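Local atomic coordinates of transposon Tn7 transposition protein TnsA (Escherichia coli, PDB entry 1T0F), a protein that forms the Tn7 transposase together with TnsB and, as a restriction enzyme-like endonuclease, breaks the 5' DNA strands during transposition. Residues L67-L71 / I179-Y183; Q85-P90 / V113-L119; V134-L140 / I165-K169; N172-N178 / F246-F252. One frame throughout, in Å; residues are numbered along the deposited sequence.

Contact 1: residues L67-L71 / I179-Y183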
# COMPACT_ATOMS: atom_id res chain seq x y z
N LEU A 67 0.43 -0.23 4.45
CA LEU A 67 0.22 1.14 4.91
C LEU A 67 1.45 1.98 4.57
O LEU A 67 1.33 3.11 4.08
CB LEU A 67 -0.00 1.16 6.43
CG LEU A 67 -0.05 2.54 7.11
CD1 LEU A 67 -1.25 3.33 6.60
CD2 LEU A 67 -0.14 2.35 8.63
N ALA A 68 2.64 1.44 4.84
CA ALA A 68 3.87 2.18 4.55
C ALA A 68 4.00 2.53 3.06
O ALA A 68 4.39 3.64 2.70
CB ALA A 68 5.08 1.38 5.02
N VAL A 69 3.68 1.57 2.20
CA VAL A 69 3.75 1.80 0.76
C VAL A 69 2.70 2.83 0.34
O VAL A 69 2.98 3.71 -0.47
CB VAL A 69 3.55 0.48 -0.04
CG1 VAL A 69 3.55 0.77 -1.53
CG2 VAL A 69 4.67 -0.50 0.30
N PHE A 70 1.49 2.71 0.88
CA PHE A 70 0.44 3.66 0.56
C PHE A 70 0.84 5.09 0.94
O PHE A 70 0.72 6.01 0.13
CB PHE A 70 -0.86 3.31 1.29
CG PHE A 70 -1.92 4.37 1.16
CD1 PHE A 70 -2.73 4.42 0.03
CD2 PHE A 70 -2.05 5.37 2.12
CE1 PHE A 70 -3.65 5.46 -0.13
CE2 PHE A 70 -2.96 6.41 1.96
CZ PHE A 70 -3.76 6.45 0.83
N LEU A 71 1.30 5.29 2.17
CA LEU A 71 1.70 6.63 2.60
C LEU A 71 2.82 7.19 1.72
O LEU A 71 2.84 8.39 1.41
CB LEU A 71 2.14 6.60 4.07
CG LEU A 71 1.05 6.26 5.09
CD1 LEU A 71 1.67 6.05 6.47
CD2 LEU A 71 0.02 7.38 5.13
N ILE A 179 5.67 6.16 11.12
CA ILE A 179 4.56 5.22 11.20
C ILE A 179 4.50 4.62 12.60
O ILE A 179 3.42 4.37 13.15
CB ILE A 179 4.72 4.10 10.14
CG1 ILE A 179 4.47 4.68 8.74
CG2 ILE A 179 3.76 2.95 10.43
CD1 ILE A 179 4.73 3.70 7.60
N GLU A 180 5.66 4.41 13.20
CA GLU A 180 5.75 3.86 14.54
C GLU A 180 5.06 4.80 15.53
O GLU A 180 4.30 4.37 16.39
CB GLU A 180 7.22 3.69 14.93
CG GLU A 180 7.67 2.24 15.06
CD GLU A 180 9.14 2.06 14.72
OE1 GLU A 180 9.98 2.83 15.24
OE2 GLU A 180 9.46 1.13 13.94
N TRP A 181 5.33 6.09 15.39
CA TRP A 181 4.74 7.08 16.28
C TRP A 181 3.26 7.28 15.99
O TRP A 181 2.43 7.30 16.91
CB TRP A 181 5.49 8.41 16.13
CG TRP A 181 4.90 9.50 16.95
CD1 TRP A 181 4.96 9.64 18.30
CD2 TRP A 181 4.10 10.58 16.46
NE1 TRP A 181 4.23 10.74 18.70
CE2 TRP A 181 3.70 11.34 17.59
CE3 TRP A 181 3.68 10.99 15.19
CZ2 TRP A 181 2.89 12.48 17.47
CZ3 TRP A 181 2.88 12.12 15.08
CH2 TRP A 181 2.49 12.85 16.21
N LEU A 182 2.91 7.42 14.72
CA LEU A 182 1.53 7.64 14.30
C LEU A 182 0.59 6.47 14.53
O LEU A 182 -0.59 6.67 14.76
CB LEU A 182 1.47 7.98 12.82
CG LEU A 182 1.52 9.43 12.36
CD1 LEU A 182 1.37 9.44 10.85
CD2 LEU A 182 0.38 10.23 13.01
N TYR A 183 1.12 5.25 14.45
CA TYR A 183 0.29 4.07 14.59
C TYR A 183 0.75 3.10 15.68
O TYR A 183 0.39 1.93 15.66
CB TYR A 183 0.24 3.34 13.24
CG TYR A 183 -0.28 4.18 12.09
CD1 TYR A 183 -1.64 4.24 11.80
CD2 TYR A 183 0.59 4.94 11.31
CE1 TYR A 183 -2.12 5.03 10.75
CE2 TYR A 183 0.12 5.73 10.26
CZ TYR A 183 -1.24 5.77 9.99
OH TYR A 183 -1.70 6.55 8.95

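Contact 2: residues Q85-P90 / V113-L119. With MG (magnesium ion), chain E.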
# COMPACT_ATOMS: atom_id res chain seq x y z
N GLN A 85 -5.32 -3.62 -3.91
CA GLN A 85 -5.94 -4.95 -4.02
C GLN A 85 -6.57 -5.09 -5.41
O GLN A 85 -7.77 -5.38 -5.54
CB GLN A 85 -7.02 -5.12 -2.94
CG GLN A 85 -6.74 -4.48 -1.57
CD GLN A 85 -5.42 -4.90 -0.93
OE1 GLN A 85 -4.89 -5.98 -1.20
NE2 GLN A 85 -4.90 -4.04 -0.05
N PHE A 86 -5.75 -4.90 -6.44
CA PHE A 86 -6.21 -4.98 -7.82
C PHE A 86 -6.24 -6.43 -8.30
O PHE A 86 -5.21 -7.10 -8.36
CB PHE A 86 -5.29 -4.14 -8.72
CG PHE A 86 -5.81 -3.98 -10.12
CD1 PHE A 86 -6.82 -3.07 -10.40
CD2 PHE A 86 -5.31 -4.77 -11.15
CE1 PHE A 86 -7.32 -2.94 -11.69
CE2 PHE A 86 -5.80 -4.64 -12.45
CZ PHE A 86 -6.82 -3.72 -12.72
N PRO A 87 -7.43 -6.93 -8.67
CA PRO A 87 -7.60 -8.31 -9.13
C PRO A 87 -7.05 -8.59 -10.52
O PRO A 87 -7.15 -7.76 -11.42
CB PRO A 87 -9.12 -8.50 -9.06
CG PRO A 87 -9.61 -7.14 -9.53
CD PRO A 87 -8.71 -6.18 -8.74
N LEU A 88 -6.45 -9.77 -10.69
CA LEU A 88 -5.88 -10.18 -11.96
C LEU A 88 -6.90 -11.11 -12.62
O LEU A 88 -7.40 -12.03 -11.97
CB LEU A 88 -4.56 -10.93 -11.74
CG LEU A 88 -3.58 -10.33 -10.72
CD1 LEU A 88 -2.25 -11.08 -10.79
CD2 LEU A 88 -3.36 -8.85 -11.01
N LEU A 89 -7.21 -10.87 -13.89
CA LEU A 89 -8.19 -11.66 -14.63
C LEU A 89 -7.94 -13.16 -14.50
O LEU A 89 -6.92 -13.67 -14.99
CB LEU A 89 -8.17 -11.29 -16.11
CG LEU A 89 -9.29 -11.93 -16.95
CD1 LEU A 89 -10.63 -11.42 -16.43
CD2 LEU A 89 -9.12 -11.58 -18.42
N PRO A 90 -8.87 -13.89 -13.87
CA PRO A 90 -8.75 -15.34 -13.67
C PRO A 90 -8.41 -16.15 -14.92
O PRO A 90 -7.57 -17.05 -14.87
CB PRO A 90 -10.11 -15.71 -13.09
CG PRO A 90 -10.47 -14.51 -12.30
CD PRO A 90 -10.10 -13.38 -13.25
N VAL A 113 -9.03 -15.79 -6.86
CA VAL A 113 -8.70 -14.65 -7.70
C VAL A 113 -7.45 -14.03 -7.10
O VAL A 113 -7.42 -13.69 -5.92
CB VAL A 113 -9.82 -13.60 -7.69
CG1 VAL A 113 -9.37 -12.35 -8.47
CG2 VAL A 113 -11.09 -14.19 -8.32
N MET A 114 -6.40 -13.91 -7.92
CA MET A 114 -5.16 -13.32 -7.45
C MET A 114 -5.29 -11.80 -7.49
O MET A 114 -6.10 -11.26 -8.24
CB MET A 114 -4.00 -13.76 -8.35
CG MET A 114 -3.74 -15.25 -8.32
SD MET A 114 -2.34 -15.73 -9.33
CE MET A 114 -0.97 -15.16 -8.26
N SER A 115 -4.51 -11.11 -6.67
CA SER A 115 -4.55 -9.65 -6.65
C SER A 115 -3.16 -9.05 -6.43
O SER A 115 -2.30 -9.67 -5.80
CB SER A 115 -5.53 -9.15 -5.57
OG SER A 115 -5.11 -9.50 -4.26
N THR A 116 -2.95 -7.86 -6.97
CA THR A 116 -1.69 -7.15 -6.84
C THR A 116 -1.99 -6.03 -5.84
O THR A 116 -2.99 -5.32 -5.98
CB THR A 116 -1.23 -6.59 -8.20
OG1 THR A 116 -0.81 -7.67 -9.03
CG2 THR A 116 -0.05 -5.62 -8.02
N ASP A 117 -1.13 -5.88 -4.84
CA ASP A 117 -1.39 -4.91 -3.80
C ASP A 117 -1.68 -3.49 -4.24
O ASP A 117 -2.57 -2.86 -3.67
CB ASP A 117 -0.27 -4.95 -2.77
CG ASP A 117 -0.14 -6.33 -2.14
OD1 ASP A 117 -1.17 -7.04 -2.04
OD2 ASP A 117 0.97 -6.72 -1.74
N PHE A 118 -0.96 -2.99 -5.25
CA PHE A 118 -1.20 -1.63 -5.75
C PHE A 118 -0.95 -1.50 -7.24
O PHE A 118 0.06 -1.98 -7.76
CB PHE A 118 -0.26 -0.61 -5.07
CG PHE A 118 -0.39 -0.52 -3.58
CD1 PHE A 118 -1.38 0.28 -3.00
CD2 PHE A 118 0.51 -1.19 -2.76
CE1 PHE A 118 -1.46 0.40 -1.61
CE2 PHE A 118 0.44 -1.07 -1.37
CZ PHE A 118 -0.55 -0.27 -0.79
N LEU A 119 -1.88 -0.85 -7.94
CA LEU A 119 -1.71 -0.57 -9.36
C LEU A 119 -1.70 0.96 -9.32
O LEU A 119 -2.67 1.58 -8.89
CB LEU A 119 -2.89 -1.07 -10.20
CG LEU A 119 -2.80 -0.64 -11.67
CD1 LEU A 119 -1.52 -1.17 -12.30
CD2 LEU A 119 -4.01 -1.15 -12.44
MG MG E . 1.20 -8.77 -0.51
O HOH W 1 -3.78 -7.68 -3.11
O HOH W 2 -6.74 -14.30 -10.71
O HOH W 3 0.20 -7.87 1.67
O HOH W 4 1.23 -10.89 0.68

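Contact 3: residues V134-L140 / I165-K169. With MG (magnesium ion), chain E.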
# COMPACT_ATOMS: atom_id res chain seq x y z
N VAL A 134 3.53 -6.29 -2.28
CA VAL A 134 4.20 -6.08 -1.01
C VAL A 134 4.41 -7.42 -0.29
O VAL A 134 3.47 -8.20 -0.16
CB VAL A 134 3.34 -5.14 -0.16
CG1 VAL A 134 3.88 -5.02 1.21
CG2 VAL A 134 3.25 -3.77 -0.83
N LYS A 135 5.63 -7.69 0.17
CA LYS A 135 5.91 -8.95 0.86
C LYS A 135 6.93 -8.79 1.97
O LYS A 135 7.84 -7.97 1.87
CB LYS A 135 6.51 -9.98 -0.11
CG LYS A 135 5.58 -10.56 -1.15
CD LYS A 135 4.49 -11.41 -0.50
CE LYS A 135 3.58 -12.01 -1.56
NZ LYS A 135 2.42 -12.71 -0.96
N PRO A 136 6.78 -9.57 3.06
CA PRO A 136 7.78 -9.46 4.13
C PRO A 136 9.00 -10.05 3.44
O PRO A 136 8.87 -10.97 2.63
CB PRO A 136 7.24 -10.41 5.20
CG PRO A 136 5.76 -10.32 5.01
CD PRO A 136 5.61 -10.35 3.51
N ALA A 137 10.19 -9.53 3.71
CA ALA A 137 11.39 -10.05 3.06
C ALA A 137 11.57 -11.55 3.29
O ALA A 137 11.99 -12.27 2.39
CB ALA A 137 12.62 -9.30 3.55
N ALA A 138 11.25 -12.01 4.49
CA ALA A 138 11.40 -13.42 4.84
C ALA A 138 10.54 -14.32 3.96
O ALA A 138 10.88 -15.48 3.73
CB ALA A 138 11.05 -13.63 6.30
N ALA A 139 9.44 -13.77 3.46
CA ALA A 139 8.53 -14.52 2.61
C ALA A 139 9.14 -14.89 1.27
O ALA A 139 8.68 -15.82 0.60
CB ALA A 139 7.24 -13.73 2.39
N LEU A 140 10.19 -14.18 0.88
CA LEU A 140 10.83 -14.45 -0.40
C LEU A 140 11.64 -15.75 -0.39
O LEU A 140 12.14 -16.19 -1.42
CB LEU A 140 11.71 -13.27 -0.80
CG LEU A 140 10.94 -11.94 -0.86
CD1 LEU A 140 11.90 -10.82 -1.21
CD2 LEU A 140 9.81 -12.03 -1.89
N ILE A 165 8.43 -5.72 -6.51
CA ILE A 165 8.13 -6.23 -5.19
C ILE A 165 8.70 -5.23 -4.19
O ILE A 165 9.80 -4.72 -4.37
CB ILE A 165 8.79 -7.60 -4.96
CG1 ILE A 165 8.15 -8.64 -5.88
CG2 ILE A 165 8.65 -7.99 -3.49
CD1 ILE A 165 8.94 -9.93 -5.95
N PHE A 166 7.94 -4.93 -3.15
CA PHE A 166 8.37 -4.02 -2.09
C PHE A 166 8.32 -4.77 -0.77
O PHE A 166 7.32 -5.42 -0.46
CB PHE A 166 7.43 -2.82 -1.98
CG PHE A 166 7.96 -1.56 -2.61
CD1 PHE A 166 7.86 -1.35 -3.98
CD2 PHE A 166 8.58 -0.59 -1.82
CE1 PHE A 166 8.37 -0.18 -4.57
CE2 PHE A 166 9.08 0.57 -2.39
CZ PHE A 166 8.98 0.78 -3.77
N THR A 167 9.39 -4.69 0.03
CA THR A 167 9.40 -5.35 1.33
C THR A 167 9.64 -4.32 2.43
O THR A 167 9.83 -3.13 2.15
CB THR A 167 10.51 -6.43 1.45
OG1 THR A 167 11.78 -5.79 1.64
CG2 THR A 167 10.56 -7.30 0.20
N ASP A 168 9.62 -4.78 3.68
CA ASP A 168 9.86 -3.91 4.82
C ASP A 168 11.24 -3.23 4.71
O ASP A 168 11.44 -2.13 5.23
CB ASP A 168 9.77 -4.72 6.13
CG ASP A 168 10.62 -5.99 6.10
OD1 ASP A 168 10.32 -6.90 5.28
OD2 ASP A 168 11.59 -6.10 6.89
N LYS A 169 12.17 -3.89 4.03
CA LYS A 169 13.51 -3.34 3.87
C LYS A 169 13.60 -2.14 2.93
O LYS A 169 14.62 -1.45 2.91
CB LYS A 169 14.47 -4.44 3.40
CG LYS A 169 14.76 -5.50 4.46
CD LYS A 169 15.66 -6.60 3.92
CE LYS A 169 16.07 -7.56 5.03
NZ LYS A 169 14.87 -8.14 5.71
MG MG E . 1.20 -8.77 -0.51
O HOH W 4 1.23 -10.89 0.68
O HOH W 3 0.20 -7.87 1.67

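Contact 4: residues N172-N178 / F246-F252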
# COMPACT_ATOMS: atom_id res chain seq x y z
N ASN A 172 11.74 3.68 3.84
CA ASN A 172 12.68 4.70 4.29
C ASN A 172 12.65 4.70 5.82
O ASN A 172 11.58 4.61 6.42
CB ASN A 172 12.26 6.06 3.73
CG ASN A 172 13.14 7.18 4.23
OD1 ASN A 172 13.07 7.57 5.40
ND2 ASN A 172 13.98 7.71 3.36
N PRO A 173 13.82 4.79 6.46
CA PRO A 173 13.99 4.80 7.91
C PRO A 173 13.20 5.88 8.66
O PRO A 173 12.72 5.64 9.77
CB PRO A 173 15.50 4.98 8.08
CG PRO A 173 16.05 4.34 6.86
CD PRO A 173 15.13 4.86 5.79
N VAL A 174 13.06 7.05 8.07
CA VAL A 174 12.32 8.13 8.70
C VAL A 174 10.83 7.84 8.56
O VAL A 174 10.05 8.15 9.45
CB VAL A 174 12.64 9.50 8.07
CG1 VAL A 174 11.77 10.58 8.69
CG2 VAL A 174 14.11 9.84 8.27
N VAL A 175 10.44 7.25 7.44
CA VAL A 175 9.05 6.91 7.21
C VAL A 175 8.64 5.88 8.26
O VAL A 175 7.57 5.96 8.85
CB VAL A 175 8.84 6.30 5.80
CG1 VAL A 175 7.42 5.75 5.66
CG2 VAL A 175 9.11 7.35 4.74
N LYS A 176 9.54 4.93 8.49
CA LYS A 176 9.32 3.87 9.46
C LYS A 176 9.09 4.45 10.86
O LYS A 176 8.15 4.08 11.55
CB LYS A 176 10.52 2.93 9.47
CG LYS A 176 10.34 1.66 10.28
CD LYS A 176 11.34 0.58 9.87
CE LYS A 176 11.15 0.17 8.40
NZ LYS A 176 11.99 -1.00 7.99
N GLU A 177 9.95 5.38 11.28
CA GLU A 177 9.78 5.97 12.61
C GLU A 177 8.50 6.79 12.71
O GLU A 177 7.87 6.83 13.77
CB GLU A 177 11.01 6.81 13.00
CG GLU A 177 11.49 7.82 11.96
CD GLU A 177 11.04 9.25 12.23
OE1 GLU A 177 11.21 9.74 13.37
OE2 GLU A 177 10.52 9.89 11.30
N ASN A 178 8.11 7.43 11.62
CA ASN A 178 6.87 8.21 11.64
C ASN A 178 5.66 7.30 11.80
O ASN A 178 4.72 7.63 12.52
CB ASN A 178 6.71 9.04 10.37
CG ASN A 178 7.46 10.37 10.43
OD1 ASN A 178 7.51 11.01 11.48
ND2 ASN A 178 8.02 10.79 9.30
N PHE A 246 1.59 14.78 5.52
CA PHE A 246 2.75 15.63 5.78
C PHE A 246 4.00 15.11 5.08
O PHE A 246 3.93 14.15 4.32
CB PHE A 246 3.00 15.70 7.29
CG PHE A 246 3.37 14.37 7.91
CD1 PHE A 246 2.40 13.38 8.09
CD2 PHE A 246 4.67 14.11 8.32
CE1 PHE A 246 2.74 12.15 8.68
CE2 PHE A 246 5.02 12.89 8.91
CZ PHE A 246 4.05 11.91 9.09
N ASN A 247 5.14 15.75 5.32
CA ASN A 247 6.37 15.29 4.70
C ASN A 247 6.87 14.10 5.51
O ASN A 247 7.63 14.25 6.47
CB ASN A 247 7.43 16.41 4.71
CG ASN A 247 8.69 16.01 3.96
OD1 ASN A 247 8.78 14.91 3.43
ND2 ASN A 247 9.67 16.92 3.91
N ILE A 248 6.42 12.91 5.11
CA ILE A 248 6.77 11.67 5.79
C ILE A 248 8.25 11.32 5.75
O ILE A 248 8.72 10.47 6.50
CB ILE A 248 5.98 10.47 5.21
CG1 ILE A 248 6.35 10.26 3.74
CG2 ILE A 248 4.50 10.74 5.32
CD1 ILE A 248 5.87 8.93 3.17
N TYR A 249 8.99 11.98 4.86
CA TYR A 249 10.42 11.72 4.74
C TYR A 249 11.21 12.54 5.75
O TYR A 249 12.43 12.47 5.81
CB TYR A 249 10.87 12.00 3.31
CG TYR A 249 10.48 10.87 2.38
CD1 TYR A 249 11.19 9.67 2.37
CD2 TYR A 249 9.36 10.98 1.56
CE1 TYR A 249 10.79 8.60 1.57
CE2 TYR A 249 8.95 9.91 0.76
CZ TYR A 249 9.67 8.73 0.77
OH TYR A 249 9.26 7.68 -0.02
N LYS A 250 10.49 13.30 6.56
CA LYS A 250 11.09 14.10 7.61
C LYS A 250 10.34 13.73 8.88
O LYS A 250 9.13 13.50 8.83
CB LYS A 250 10.91 15.59 7.31
CG LYS A 250 11.54 16.52 8.33
CD LYS A 250 11.36 17.98 7.91
CE LYS A 250 12.02 18.25 6.57
NZ LYS A 250 11.89 19.68 6.16
N SER A 251 11.04 13.65 10.00
CA SER A 251 10.39 13.32 11.26
C SER A 251 9.20 14.27 11.39
O SER A 251 9.33 15.47 11.13
CB SER A 251 11.35 13.52 12.43
OG SER A 251 10.75 13.13 13.65
N PHE A 252 8.05 13.75 11.80
CA PHE A 252 6.87 14.59 11.94
C PHE A 252 7.15 15.77 12.87
O PHE A 252 6.77 16.90 12.58
CB PHE A 252 5.69 13.76 12.48
CG PHE A 252 4.43 14.56 12.68
CD1 PHE A 252 4.24 15.32 13.84
CD2 PHE A 252 3.43 14.56 11.71
CE1 PHE A 252 3.08 16.07 14.02
CE2 PHE A 252 2.26 15.32 11.87
CZ PHE A 252 2.09 16.08 13.04

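Contact 1: residues L67-L71 / I179-Y183
Leu-67 and Tyr-183 meet from opposite directions, a methyl group against the face of a ring, where helix 64-75 of the restriction-enzyme-like nuclease fold packs on helix 173-183, which lies within the TnsA C-terminal family region. The pair illustrates how two helices that cross steeply can join through side chains alone: the short axes run at 106° to each other and stay 12.3 Å apart at their closest. Leu-67 CD2 stands almost exactly over the middle of the phenol ring, 3.6 Å from its centroid and 5° off the normal, a CH-pi contact. The leucine reaches this place because CG lies opposite the backbone N (chi1 172°), which carries the branch out toward the other helix. Its second methyl, CD1, rides nearer the hydroxyl end of the same ring. Leu-71, one turn further on, brings CD1 obliquely to Tyr-183 CE2 and also slantwise against Ile-179, with 3.9 Å between Leu-71 CD1 and Ile-179 CG1. The ring is fixed at its far end too, since Tyr-183 OH is hydrogen-bonded to the carbonyl of Ala-240, while Ile-50 of strand 48-51 touches both Leu-71 and Tyr-183. Replacing Tyr-183 by an alanine would probably open a gap over Leu-67 CD2 and leave the Ala-240 carbonyl without this partner. Ile-179 closes the other flank of the contact. Its extended CG1-CD1 arm ends on the small side chain of Ala-68, and here the packing is tightest, with Ile-179 CD1 just 3.5 Å from Ala-68 CB.

Contact 2: residues Q85-P90 / V113-L119
Phe-86 and Thr-116 pair through both of their backbone polar groups, a worked case of how an antiparallel strand pair satisfies its own donors and acceptors. Phe-86 N gives its proton to Thr-116 O at 2.8 Å, and Thr-116 N returns a straighter bond to Phe-86 O. One step along, Pro-87 has no N-H to offer and faces Ser-115 as a non-hydrogen-bonded pair; pairing resumes as Leu-88 N donates to Met-114 O. Beyond it a water takes over, donating to Leu-88 O and accepting from Met-114 N. At the other end Gln-85 N reaches Asp-117 O from well above the carbonyl plane (52° out of it), where both strands turn a corner. These are the neighbouring strands 79-87 and 115-122 in the mixed sheet of the PD-(D/E)XK nuclease fold, and Asp-117 and Phe-118 form a classic bulge against Ile-132, consistent with the active-site carboxylate being turned toward the magnesium ion. Asp-117 OD2 binds the metal at 2.4 Å. A second water donates to Asp-117 OD1 and to Gln-85 OE1, 2.8 Å away, and accepts from Ser-115 OG. Gln-85 NE2 is engaged by active-site Glu-66 and the carbonyl of His-60, while Thr-116 OG1 is bonded to Glu-152 and Trp-156. On the apolar side, Phe-86 CG lies opposite the backbone N (chi1 -171°), which lays the ring against Leu-119 CD2, centred over it 3.7 Å from the centroid; a serine in place of Phe-86 would probably strip this methyl of its aromatic cover. Pro-90 CG rests on Val-113 CG2 at 4.0 Å.

Contact 3: residues V134-L140 / I165-K169
Val-134 and Phe-166 lie side by side as a parallel bridge with CA atoms 4.8 Å apart, and just past it Lys-135 N donates to Phe-166 O at 2.9 Å, nearly along the C=O axis. The strands then part into two short 3-10 turns whose side chains continue the contact. Asp-168 turns its carboxylate back toward the 134-140 segment because CG is tucked between its own N and carbonyl carbon (chi1 50°), and OD1 receives Ala-137 N end-on at 3.1 Å. Thr-167 folds its hydroxyl back to accept from Lys-169 N, an ST turn, and OG1 is also bonded to Glu-170. Its other branch, CG2, lies 4.0 Å from Leu-140 CD1. Lys-169 lays its ammonium end against the methyl of Ala-137. Toward the metal, Val-134 O binds the magnesium ion at 2.4 Å, with Asp-117 and Gln-133 as the other protein ligands. Lys-135, an active-site residue, leads its side chain away from the neighbouring strand, and NZ donates to a metal-bound water at 2.7 Å. One peptide thus serves two ends: the Val-134 carbonyl holds the metal while the following N-H is tied to the sheet, an arrangement consistent with holding the active-site lysine beside the metal's water shell.

Contact 4: residues N172-N178 / F246-F252
Asn-178 grips the 246-252 loop with its whole amide, and the contact shows how one buried polar side chain can organise a stretch that lacks regular structure. ND2 donates to two carbonyls, to Ile-248 O at 2.9 Å and to Lys-250 O at 3.0 Å; both acceptors lie close to the amide plane, yet each is approached from above its own carbonyl plane. OD1 takes Phe-252 N at 2.8 Å. Three bonds therefore fix the rotation of the amide, whose edge-on neighbour is the Phe-246 ring, turned 82° to it. That ring is itself enclosed, Phe-252 CD2 over one face and Ile-248 CG2 over the other. Val-175 extends the close packing: CG2 touches Ile-248 CD1 at 3.9 Å and also lies over one face of the Tyr-249 ring, displaced toward its rim. It gets there because CG2 stands beside the backbone N, opposite the carbonyl carbon, with CG1 taking the place opposite N (chi1 171°). Val-174 CG1 presses just as closely on the loop backbone, 3.4 Å from Ser-251 N.

Toward the rim the grip slackens. The Ser-251 hydroxyl makes at best a weak, unsettled bond with Glu-177 OE1, at 3.4 Å. Asn-172 presents ND2 to the edge of the Tyr-249 ring, with the two planes nearly perpendicular, while its OD1 accepts from Val-174 N at 2.7 Å and more weakly from Val-175 N. This is the N-cap of helix 173-183; in the loop, Asn-247 opens an Asx turn and a type I turn ending at Lys-250, which carries Tyr-249 to the cap residue.

Overall arrangement
The four contacts follow one path from the metal into the C-terminal region. Contacts 2 and 3, with centres about 17 Å apart, lie on the same sheet and share the magnesium ion and two of its waters; Asp-117 OD2 is also 2.6 Å from Val-134 N, a probable hydrogen bond. Val-69 of helix 64-75 joins contact 1 to both, its CG2 lying 3.7 Å from Val-134 CG2 and its CG1 packing on Phe-118. Contacts 1 and 4 both use helix 173-183, their centres about 9 Å apart. Lys-176 NZ reaches back to Asp-168 O, tying contact 4 to contact 3, whereas contacts 2 and 4 stay about 12 Å apart at their nearest atoms.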